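Local coordinates for protein protocatechuate decarboxylase (Klebsiella pneumoniae, PDB 5O3M) that decarboxylates protocatechuate (3,4-dihydroxybenzoate) to catechol with a prenylated flavin cofactor, and can run in reverse to carboxylate catechols para-selectively, at residues A[403-408]-A[418-423]. Residues are numbered along the deposited sequence; the frame is centred on the assembly and turned at random.
With 9JE (pentane-1,5-diol), chain H.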
# COMPACT_ATOMS: atom_id res chain seq x y z
N GLN A 403 -15.21 -0.31 -14.45
CA GLN A 403 -15.07 -0.44 -15.90
C GLN A 403 -15.40 0.88 -16.60
O GLN A 403 -14.72 1.26 -17.56
CB GLN A 403 -15.96 -1.57 -16.42
CG GLN A 403 -15.75 -1.89 -17.89
CD GLN A 403 -14.34 -2.38 -18.18
OE1 GLN A 403 -13.63 -2.83 -17.27
NE2 GLN A 403 -13.92 -2.31 -19.45
N ALA A 404 -16.44 1.58 -16.14
CA ALA A 404 -16.81 2.86 -16.74
C ALA A 404 -15.72 3.91 -16.53
O ALA A 404 -15.42 4.69 -17.44
CB ALA A 404 -18.15 3.34 -16.18
N ALA A 405 -15.09 3.92 -15.34
CA ALA A 405 -13.94 4.80 -15.11
C ALA A 405 -12.79 4.49 -16.07
O ALA A 405 -12.17 5.41 -16.62
CB ALA A 405 -13.46 4.69 -13.67
N LEU A 406 -12.48 3.21 -16.27
CA LEU A 406 -11.43 2.85 -17.22
C LEU A 406 -11.79 3.31 -18.64
O LEU A 406 -10.94 3.86 -19.36
CB LEU A 406 -11.17 1.34 -17.19
CG LEU A 406 -10.71 0.73 -15.86
CD1 LEU A 406 -10.58 -0.79 -15.97
CD2 LEU A 406 -9.38 1.33 -15.46
N LEU A 407 -13.03 3.08 -19.06
CA LEU A 407 -13.44 3.57 -20.38
C LEU A 407 -13.24 5.08 -20.49
O LEU A 407 -12.80 5.57 -21.53
CB LEU A 407 -14.90 3.19 -20.64
CG LEU A 407 -15.08 1.72 -21.03
CD1 LEU A 407 -16.40 1.18 -20.52
CD2 LEU A 407 -14.99 1.60 -22.55
N ALA A 408 -13.49 5.82 -19.41
CA ALA A 408 -13.29 7.27 -19.45
C ALA A 408 -11.81 7.62 -19.55
O ALA A 408 -11.41 8.45 -20.38
CB ALA A 408 -13.92 7.94 -18.23
N ILE A 418 -11.34 10.46 -11.70
CA ILE A 418 -12.71 10.08 -11.98
C ILE A 418 -13.45 9.96 -10.65
O ILE A 418 -12.92 9.41 -9.69
CB ILE A 418 -12.77 8.74 -12.73
CG1 ILE A 418 -11.98 8.81 -14.03
CG2 ILE A 418 -14.22 8.30 -12.92
CD1 ILE A 418 -12.61 9.71 -15.10
N ILE A 419 -14.68 10.47 -10.60
CA ILE A 419 -15.55 10.28 -9.45
C ILE A 419 -16.80 9.57 -9.93
O ILE A 419 -17.46 10.02 -10.89
CB ILE A 419 -15.89 11.60 -8.75
CG1 ILE A 419 -14.60 12.32 -8.32
CG2 ILE A 419 -16.77 11.32 -7.56
CD1 ILE A 419 -14.86 13.71 -7.72
N LEU A 420 -17.11 8.44 -9.31
CA LEU A 420 -18.23 7.60 -9.69
C LEU A 420 -19.34 7.78 -8.67
O LEU A 420 -19.09 7.66 -7.46
CB LEU A 420 -17.81 6.13 -9.74
CG LEU A 420 -16.64 5.84 -10.65
CD1 LEU A 420 -16.11 4.45 -10.36
CD2 LEU A 420 -17.09 5.93 -12.10
N VAL A 421 -20.56 8.05 -9.15
CA VAL A 421 -21.71 8.22 -8.28
C VAL A 421 -22.94 7.55 -8.89
O VAL A 421 -23.00 7.27 -10.09
CB VAL A 421 -22.02 9.71 -7.99
CG1 VAL A 421 -20.82 10.39 -7.34
CG2 VAL A 421 -22.47 10.45 -9.27
N ASP A 422 -23.93 7.31 -8.03
CA ASP A 422 -25.18 6.67 -8.43
C ASP A 422 -26.18 7.69 -8.97
O ASP A 422 -25.94 8.89 -8.94
CB ASP A 422 -25.76 5.91 -7.24
CG ASP A 422 -24.90 4.75 -6.84
OD1 ASP A 422 -24.78 3.84 -7.68
OD2 ASP A 422 -24.31 4.79 -5.74
N GLU A 423 -27.33 7.19 -9.44
CA GLU A 423 -28.28 8.03 -10.15
C GLU A 423 -29.03 8.98 -9.23
O GLU A 423 -29.76 9.83 -9.74
CB GLU A 423 -29.29 7.18 -10.93
CG GLU A 423 -30.30 6.44 -10.07
CD GLU A 423 -29.83 5.05 -9.65
OE1 GLU A 423 -28.61 4.76 -9.67
OE2 GLU A 423 -30.71 4.23 -9.29
C02 9JE H . -28.03 4.50 -4.56
C03 9JE H . -29.10 4.64 -5.63
C04 9JE H . -30.54 4.61 -5.12
C05 9JE H . -31.40 5.17 -6.28
C06 9JE H . -32.88 5.08 -5.92
O01 9JE H . -27.95 3.12 -4.32
O07 9JE H . -32.88 5.09 -4.48
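I418 meets A405 and A408 with two different branches, and its torsions divide the work. With chi1 at -58°, the CG2 methyl stands anti to the backbone N, 3.8 Å from A405 CB. The other branch, CG1, lies anti to the carbonyl carbon, and a chi2 of -70° folds its end so that CD1 comes 3.8 Å from A408 CB, one helical turn further on. The isoleucine thus spans A405 and A408, which lie about one turn apart on the same side of the helix. L420, two residues along the strand and on the same face of the sheet, brings CD2 to 4.1 Å from A405 CB. A405 CB is therefore shared between I418 and L420, while I419, between them, turns to the other face and packs on L385 and I387. Helix 403-408 and strand 418-422 run closer to antiparallel than parallel, at 144°, with axes 9.2 Å apart, as in a beta-alpha-beta crossover, in which helix 400-411 runs back between the parallel strands 385-390 and 417-422. I480 and L388 of the flanking strands extend the apolar floor beneath the helix. Further contacts of the helix are made by helix 344-366, where A408 meets I359, and by a second subunit, whose L406 packs on L406 here. Beyond L420 the strand leaves the helix behind. D422, whose OD2 accepts a hydrogen bond from V485 N, and E423 border a bound pentane-1,5-diol, with D422 CB 3.8 Å from the diol's C02. The closest contacts across the helix-strand interface are between methyl carbons. Cohesion there comes from dispersion and exclusion of water, with position set by shape, and the alanines' short side chains allow the helix to sit close to the sheet.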